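Local coordinates for protein Ta0487 (Thermoplasma acidophilum, PDB 3KBQ) that is of unknown function but belongs to the CinA family, this piece being its probable molybdopterin-binding domain, at residues 6-11 against 37-42; 103-108 against 132-137. One frame throughout, in Å; residues are numbered along the deposited sequence.

Contact 1 of 2, residues 6-11 against 37-42; sequences ASVITV and YQVRRG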
ATOM      1  N   ALA B   6      -7.445   4.324 -11.127  1.00 24.38           N
ATOM      2  CA  ALA B   6      -6.483   5.161 -10.392  1.00 24.54           C
ATOM      3  C   ALA B   6      -5.719   4.308  -9.425  1.00 23.59           C
ATOM      4  O   ALA B   6      -6.232   3.270  -8.985  1.00 23.44           O
ATOM      5  CB  ALA B   6      -7.168   6.322  -9.600  1.00 24.07           C
ATOM      6  N   SER B   7      -4.489   4.726  -9.124  1.00 22.06           N
ATOM      7  CA  SER B   7      -3.727   4.105  -8.034  1.00 23.43           C
ATOM      8  C   SER B   7      -3.249   5.138  -7.046  1.00 22.75           C
ATOM      9  O   SER B   7      -3.093   6.315  -7.388  1.00 23.03           O
ATOM     10  CB  SER B   7      -2.528   3.317  -8.566  1.00 24.58           C
ATOM     11  OG  SER B   7      -3.039   2.107  -9.098  1.00 30.60           O
ATOM     12  N   VAL B   8      -2.999   4.683  -5.827  1.00 23.07           N
ATOM     13  CA  VAL B   8      -2.579   5.532  -4.736  1.00 22.12           C
ATOM     14  C   VAL B   8      -1.212   5.055  -4.237  1.00 22.57           C
ATOM     15  O   VAL B   8      -0.969   3.879  -4.043  1.00 21.54           O
ATOM     16  CB  VAL B   8      -3.631   5.519  -3.616  1.00 22.24           C
ATOM     17  CG1 VAL B   8      -3.282   6.484  -2.466  1.00 19.57           C
ATOM     18  CG2 VAL B   8      -5.011   5.855  -4.225  1.00 23.06           C
ATOM     19  N   ILE B   9      -0.331   6.009  -3.986  1.00 21.79           N
ATOM     20  CA  ILE B   9       0.977   5.712  -3.456  1.00 21.22           C
ATOM     21  C   ILE B   9       1.143   6.545  -2.187  1.00 21.89           C
ATOM     22  O   ILE B   9       0.751   7.719  -2.134  1.00 21.99           O
ATOM     23  CB  ILE B   9       2.100   6.082  -4.455  1.00 21.66           C
ATOM     24  CG1 ILE B   9       2.020   5.221  -5.743  1.00 21.28           C
ATOM     25  CG2 ILE B   9       3.513   5.912  -3.735  1.00 18.94           C
ATOM     26  CD1 ILE B   9       2.874   5.842  -6.908  1.00 19.24           C
ATOM     27  N   THR B  10       1.694   5.924  -1.153  1.00 20.72           N
ATOM     28  CA  THR B  10       1.985   6.608   0.081  1.00 22.53           C
ATOM     29  C   THR B  10       3.487   6.361   0.308  1.00 22.07           C
ATOM     30  O   THR B  10       3.954   5.213   0.300  1.00 22.84           O
ATOM     31  CB  THR B  10       1.207   6.004   1.290  1.00 22.47           C
ATOM     32  OG1 THR B  10      -0.204   6.095   1.039  1.00 24.57           O
ATOM     33  CG2 THR B  10       1.521   6.780   2.612  1.00 23.01           C
ATOM     34  N   VAL B  11       4.233   7.433   0.519  1.00 22.02           N
ATOM     35  CA  VAL B  11       5.681   7.318   0.804  1.00 21.42           C
ATOM     36  C   VAL B  11       5.975   7.720   2.270  1.00 23.21           C
ATOM     37  O   VAL B  11       5.594   8.805   2.691  1.00 23.22           O
ATOM     38  CB  VAL B  11       6.476   8.256  -0.149  1.00 21.10           C
ATOM     39  CG1 VAL B  11       7.985   8.131   0.088  1.00 21.68           C
ATOM     40  CG2 VAL B  11       6.083   7.976  -1.660  1.00 20.22           C
ATOM     41  N   TYR B  37     -13.751   7.128 -10.179  1.00 24.00           N
ATOM     42  CA  TYR B  37     -12.643   6.215 -10.491  1.00 24.73           C
ATOM     43  C   TYR B  37     -12.730   4.886  -9.805  1.00 24.76           C
ATOM     44  O   TYR B  37     -13.265   4.773  -8.686  1.00 27.22           O
ATOM     45  CB  TYR B  37     -11.297   6.828 -10.110  1.00 25.22           C
ATOM     46  CG  TYR B  37     -10.917   7.965 -10.972  1.00 27.79           C
ATOM     47  CD1 TYR B  37     -10.090   7.753 -12.069  1.00 29.98           C
ATOM     48  CD2 TYR B  37     -11.375   9.268 -10.705  1.00 28.76           C
ATOM     49  CE1 TYR B  37      -9.737   8.762 -12.854  1.00 28.25           C
ATOM     50  CE2 TYR B  37     -11.023  10.306 -11.519  1.00 27.22           C
ATOM     51  CZ  TYR B  37     -10.200  10.034 -12.592  1.00 28.35           C
ATOM     52  OH  TYR B  37      -9.800  11.017 -13.431  1.00 31.33           O
ATOM     53  N   GLN B  38     -12.176   3.871 -10.435  1.00 24.03           N
ATOM     54  CA  GLN B  38     -11.894   2.629  -9.747  1.00 24.60           C
ATOM     55  C   GLN B  38     -10.479   2.648  -9.140  1.00 24.81           C
ATOM     56  O   GLN B  38      -9.462   2.730  -9.861  1.00 24.45           O
ATOM     57  CB  GLN B  38     -12.081   1.395 -10.669  1.00 26.80           C
ATOM     58  CG  GLN B  38     -11.573   0.103  -9.947  1.00 29.28           C
ATOM     59  CD  GLN B  38     -11.854  -1.170 -10.698  1.00 39.61           C
ATOM     60  OE1 GLN B  38     -11.197  -1.473 -11.716  1.00 41.70           O
ATOM     61  NE2 GLN B  38     -12.800  -1.964 -10.181  1.00 38.04           N
ATOM     62  N   VAL B  39     -10.387   2.593  -7.811  1.00 24.54           N
ATOM     63  CA  VAL B  39      -9.063   2.615  -7.211  1.00 24.38           C
ATOM     64  C   VAL B  39      -8.507   1.178  -7.250  1.00 24.91           C
ATOM     65  O   VAL B  39      -8.983   0.258  -6.592  1.00 23.07           O
ATOM     66  CB  VAL B  39      -9.072   3.174  -5.778  1.00 25.53           C
ATOM     67  CG1 VAL B  39      -7.627   3.221  -5.195  1.00 22.44           C
ATOM     68  CG2 VAL B  39      -9.745   4.553  -5.773  1.00 21.82           C
ATOM     69  N   ARG B  40      -7.478   0.996  -8.047  1.00 24.77           N
ATOM     70  CA  ARG B  40      -7.077  -0.365  -8.391  1.00 25.72           C
ATOM     71  C   ARG B  40      -6.050  -0.964  -7.420  1.00 25.54           C
ATOM     72  O   ARG B  40      -6.218  -2.128  -6.993  1.00 25.98           O
ATOM     73  CB  ARG B  40      -6.575  -0.416  -9.822  1.00 25.13           C
ATOM     74  CG  ARG B  40      -6.295  -1.844 -10.184  1.00 32.62           C
ATOM     75  CD  ARG B  40      -6.111  -2.060 -11.631  1.00 33.98           C
ATOM     76  NE  ARG B  40      -5.414  -3.331 -11.876  1.00 35.10           N
ATOM     77  CZ  ARG B  40      -4.999  -3.695 -13.087  1.00 36.52           C
ATOM     78  NH1 ARG B  40      -5.192  -2.864 -14.143  1.00 33.75           N
ATOM     79  NH2 ARG B  40      -4.391  -4.857 -13.249  1.00 35.45           N
ATOM     80  N   ARG B  41      -4.971  -0.222  -7.121  1.00 23.83           N
ATOM     81  CA  ARG B  41      -3.910  -0.713  -6.227  1.00 23.52           C
ATOM     82  C   ARG B  41      -3.450   0.430  -5.368  1.00 23.95           C
ATOM     83  O   ARG B  41      -3.473   1.602  -5.825  1.00 24.13           O
ATOM     84  CB  ARG B  41      -2.697  -1.236  -7.014  1.00 23.63           C
ATOM     85  CG  ARG B  41      -2.981  -2.517  -7.799  1.00 25.50           C
ATOM     86  CD  ARG B  41      -1.711  -3.000  -8.439  1.00 25.36           C
ATOM     87  NE  ARG B  41      -2.002  -4.136  -9.282  1.00 24.64           N
ATOM     88  CZ  ARG B  41      -1.107  -4.705 -10.087  1.00 27.21           C
ATOM     89  NH1 ARG B  41       0.149  -4.248 -10.106  1.00 22.00           N
ATOM     90  NH2 ARG B  41      -1.465  -5.743 -10.843  1.00 25.64           N
ATOM     91  N   GLY B  42      -2.991   0.092  -4.153  1.00 22.71           N
ATOM     92  CA  GLY B  42      -2.382   1.058  -3.209  1.00 21.30           C
ATOM     93  C   GLY B  42      -0.964   0.557  -2.947  1.00 21.96           C
ATOM     94  O   GLY B  42      -0.711  -0.674  -2.906  1.00 21.37           O
TER

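Contact 2 of 2, residues 103-108 against 132-137; sequences KKKYGQ and VGTAPG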
ATOM      1  N   LYS B 103      10.779  31.169  -1.508  1.00 36.16           N
ATOM      2  CA  LYS B 103      11.471  32.302  -0.866  1.00 37.49           C
ATOM      3  C   LYS B 103      10.486  33.280  -0.210  1.00 38.50           C
ATOM      4  O   LYS B 103      10.738  33.793   0.882  1.00 38.26           O
ATOM      5  CB  LYS B 103      12.320  33.065  -1.888  1.00 36.53           C
ATOM      6  CG  LYS B 103      13.621  32.391  -2.227  1.00 36.38           C
ATOM      7  CD  LYS B 103      14.273  33.026  -3.462  1.00 35.29           C
ATOM      8  CE  LYS B 103      15.637  32.389  -3.702  1.00 34.37           C
ATOM      9  NZ  LYS B 103      16.295  32.877  -4.946  1.00 32.75           N
ATOM     10  N   LYS B 104       9.376  33.521  -0.899  1.00 40.10           N
ATOM     11  CA  LYS B 104       8.309  34.360  -0.374  1.00 43.03           C
ATOM     12  C   LYS B 104       7.772  33.751   0.916  1.00 44.30           C
ATOM     13  O   LYS B 104       7.635  34.439   1.908  1.00 44.87           O
ATOM     14  CB  LYS B 104       7.198  34.499  -1.411  1.00 43.08           C
ATOM     15  CG  LYS B 104       6.578  35.889  -1.465  1.00 45.98           C
ATOM     16  CD  LYS B 104       7.650  36.991  -1.270  1.00 48.85           C
ATOM     17  CE  LYS B 104       7.192  38.357  -1.755  1.00 49.80           C
ATOM     18  NZ  LYS B 104       5.837  38.687  -1.225  1.00 51.30           N
ATOM     19  N   LYS B 105       7.529  32.444   0.918  1.00 45.62           N
ATOM     20  CA  LYS B 105       7.007  31.775   2.115  1.00 47.27           C
ATOM     21  C   LYS B 105       7.954  31.848   3.300  1.00 47.47           C
ATOM     22  O   LYS B 105       7.523  31.960   4.453  1.00 47.76           O
ATOM     23  CB  LYS B 105       6.678  30.319   1.823  1.00 47.30           C
ATOM     24  CG  LYS B 105       5.344  30.131   1.136  1.00 49.45           C
ATOM     25  CD  LYS B 105       5.138  28.686   0.765  1.00 50.50           C
ATOM     26  CE  LYS B 105       3.751  28.449   0.177  1.00 53.09           C
ATOM     27  NZ  LYS B 105       2.689  28.295   1.252  1.00 54.63           N
ATOM     28  N   TYR B 106       9.247  31.786   3.024  1.00 47.66           N
ATOM     29  CA  TYR B 106      10.215  31.773   4.106  1.00 48.29           C
ATOM     30  C   TYR B 106      10.703  33.169   4.481  1.00 48.85           C
ATOM     31  O   TYR B 106      11.501  33.305   5.407  1.00 49.17           O
ATOM     32  CB  TYR B 106      11.407  30.866   3.756  1.00 47.97           C
ATOM     33  CG  TYR B 106      11.159  29.395   4.009  1.00 47.21           C
ATOM     34  CD1 TYR B 106      11.246  28.873   5.302  1.00 46.45           C
ATOM     35  CD2 TYR B 106      10.839  28.523   2.958  1.00 45.24           C
ATOM     36  CE1 TYR B 106      11.015  27.524   5.546  1.00 45.58           C
ATOM     37  CE2 TYR B 106      10.604  27.157   3.195  1.00 44.61           C
ATOM     38  CZ  TYR B 106      10.697  26.675   4.489  1.00 44.81           C
ATOM     39  OH  TYR B 106      10.497  25.351   4.752  1.00 45.39           O
ATOM     40  N   GLY B 107      10.244  34.186   3.749  1.00 49.49           N
ATOM     41  CA  GLY B 107      10.701  35.563   3.932  1.00 50.20           C
ATOM     42  C   GLY B 107      12.214  35.701   3.981  1.00 51.25           C
ATOM     43  O   GLY B 107      12.757  36.511   4.746  1.00 51.53           O
ATOM     44  N   GLN B 108      12.899  34.919   3.151  1.00 51.61           N
ATOM     45  CA  GLN B 108      14.354  34.821   3.196  1.00 51.85           C
ATOM     46  C   GLN B 108      14.910  34.546   1.781  1.00 51.40           C
ATOM     47  O   GLN B 108      14.380  33.691   1.049  1.00 50.94           O
ATOM     48  CB  GLN B 108      14.763  33.736   4.220  1.00 52.62           C
ATOM     49  CG  GLN B 108      16.224  33.262   4.199  1.00 55.13           C
ATOM     50  CD  GLN B 108      17.219  34.281   4.742  1.00 58.92           C
ATOM     51  OE1 GLN B 108      17.490  34.331   5.948  1.00 61.19           O
ATOM     52  NE2 GLN B 108      17.796  35.079   3.849  1.00 59.75           N
ATOM     53  N   VAL B 132      -1.012  26.301   2.340  1.00 42.46           N
ATOM     54  CA  VAL B 132      -0.956  25.917   3.747  1.00 42.25           C
ATOM     55  C   VAL B 132       0.477  25.686   4.204  1.00 42.31           C
ATOM     56  O   VAL B 132       0.878  26.164   5.264  1.00 43.26           O
ATOM     57  CB  VAL B 132      -1.718  24.569   4.022  1.00 43.01           C
ATOM     58  CG1 VAL B 132      -1.692  24.218   5.520  1.00 42.63           C
ATOM     59  CG2 VAL B 132      -3.128  24.569   3.451  1.00 42.30           C
ATOM     60  N   GLY B 133       1.249  24.918   3.436  1.00 41.11           N
ATOM     61  CA  GLY B 133       2.570  24.517   3.900  1.00 40.39           C
ATOM     62  C   GLY B 133       3.589  25.028   2.922  1.00 40.20           C
ATOM     63  O   GLY B 133       3.279  25.878   2.089  1.00 40.92           O
ATOM     64  N   THR B 134       4.806  24.509   2.960  1.00 39.23           N
ATOM     65  CA  THR B 134       5.793  25.102   2.062  1.00 38.06           C
ATOM     66  C   THR B 134       6.077  24.324   0.765  1.00 37.11           C
ATOM     67  O   THR B 134       6.499  24.940  -0.208  1.00 37.45           O
ATOM     68  CB  THR B 134       7.096  25.487   2.782  1.00 38.59           C
ATOM     69  OG1 THR B 134       7.621  24.334   3.463  1.00 39.20           O
ATOM     70  CG2 THR B 134       6.825  26.625   3.761  1.00 38.47           C
ATOM     71  N   ALA B 135       5.875  23.005   0.740  1.00 34.51           N
ATOM     72  CA  ALA B 135       6.218  22.261  -0.473  1.00 33.43           C
ATOM     73  C   ALA B 135       5.110  22.386  -1.536  1.00 32.14           C
ATOM     74  O   ALA B 135       3.950  22.084  -1.244  1.00 32.08           O
ATOM     75  CB  ALA B 135       6.487  20.804  -0.144  1.00 32.85           C
ATOM     76  N   PRO B 136       5.448  22.843  -2.748  1.00 31.27           N
ATOM     77  CA  PRO B 136       4.420  22.787  -3.799  1.00 31.42           C
ATOM     78  C   PRO B 136       3.993  21.326  -4.085  1.00 31.80           C
ATOM     79  O   PRO B 136       4.807  20.404  -3.902  1.00 30.83           O
ATOM     80  CB  PRO B 136       5.138  23.349  -5.035  1.00 31.59           C
ATOM     81  CG  PRO B 136       6.577  23.342  -4.713  1.00 32.61           C
ATOM     82  CD  PRO B 136       6.729  23.381  -3.239  1.00 31.40           C
ATOM     83  N   GLY B 137       2.746  21.120  -4.520  1.00 31.13           N
ATOM     84  CA  GLY B 137       2.380  19.860  -5.156  1.00 29.20           C
ATOM     85  C   GLY B 137       2.865  19.881  -6.598  1.00 29.74           C
ATOM     86  O   GLY B 137       3.333  20.914  -7.097  1.00 28.63           O
TER

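Contact 1 of 2, residues 6-11 against 37-42
Ala6 to Val8 run beside Val39 to Gly42 as parallel strands, whose short axes close to 4.8 Å at an angle of 38°. Ala6 is held through both its backbone N and its O: the N donates to Gln38 O at 2.9 Å, and the O receives Arg40 N at 2.8 Å in a nearly linear bond. The next bond, Val8 N to Arg41 O at 3.1 Å, comes one residue later than a regular ladder would place it. Two steps from Ala6 to Val8 are thus matched by three from Val39 to Gly42, a beta bulge in which Arg40 takes a helical backbone conformation (psi -49°) and the buried Arg41 N finds no partner.

On one face, CG2 of Val8 meets CG1 of Val39 at 3.8 Å, the two branched side chains crossing obliquely. Val39 CG1 reaches inward because it stands anti to its backbone N (chi1 -178°). Ala6 CB also touches Tyr37 CD1 at 4.1 Å. Helix 23-34 covers this face, Leu32 meeting Ala6 and Ile28 meeting Val8. The opposite face carries Ser7 and Arg41; Arg41 CB passes 4.0 Å from Ser7 OG before the extended chain runs on to the second subunit. There its guanidinium forms a salt bridge with Glu51 and a cation-pi contact with Trp54, both of the second subunit; Arg40 pairs with the same Glu51. Strand 5-11, helix 23-34 and strand 38-45 make a beta-alpha-beta crossover of the alpha/beta fold, and its outer strand continues the sheet antiparallel into the second subunit.

Contact 2 of 2, residues 103-108 against 132-137
The phenol end of Tyr106 bears on Thr134, the two side chains crossing at about a right angle. Thr134 CG2 approaches the ring obliquely, 3.9 Å from Tyr106 CE2 and equally near CZ. Beyond the ring, at its hydroxyl, Thr134 OG1 gives a weak hydrogen bond to Tyr106 OH, 3.3 Å long. With chi1 of 55°, OG1 sits between the backbone N and the carbonyl carbon, which turns it to the hydroxyl and lays CG2 against the ring. The second flat group is the peptide between Gly133 and Thr134; Gly133 O accepts from Lys105 NZ at 2.6 Å, the ammonium tilted 24° out of the carbonyl plane.

Lys105 and Tyr106 lie in the last turn of helix 96-106, followed by a Schellman motif: Gly107, with positive phi, sends its N back to Lys104 O, and Gln108 N returns more weakly to Lys103 O. The loop opposite joins strands 125-128 and 137-142, which the disulfide Cys125-Cys140 also ties together. Inside it Asn130 forms an Asx turn, OD1 receiving Val132 N as well as Gly133 N.

The aliphatic chain of Lys105 runs alongside the loop, CD lying 3.9 Å from Thr134 CA. A bend at the last torsion (chi4 -82°) then swings NZ to Gly133 O and to Asn130 O, so that one ammonium group holds two loop carbonyls. A methionine in its place would probably leave the carbonyls of Gly133 and Asn130 without their shared charged donor.

How the contacts relate
The two contacts show how one alpha/beta domain is held together differently in its interior and at its margin. Contact 1 joins the outermost strand of this chain's sheet to its neighbour, largely by buried backbone bonds. Contact 2 fastens a helix end to the loop leading into strand 137-142, toward the other margin of that sheet, by side chains at the surface. The centres of contact 1 and contact 2 lie about 28 Å apart, on opposite sides of the chain's centre. The nearest atoms of contact 1 and contact 2 stay about 12 Å apart. Contact 1 also meets the second subunit, whereas no other chain of the assembly touches contact 2. Both belong to the probable molybdopterin-binding domain, but neither can be assigned to a ligand pocket.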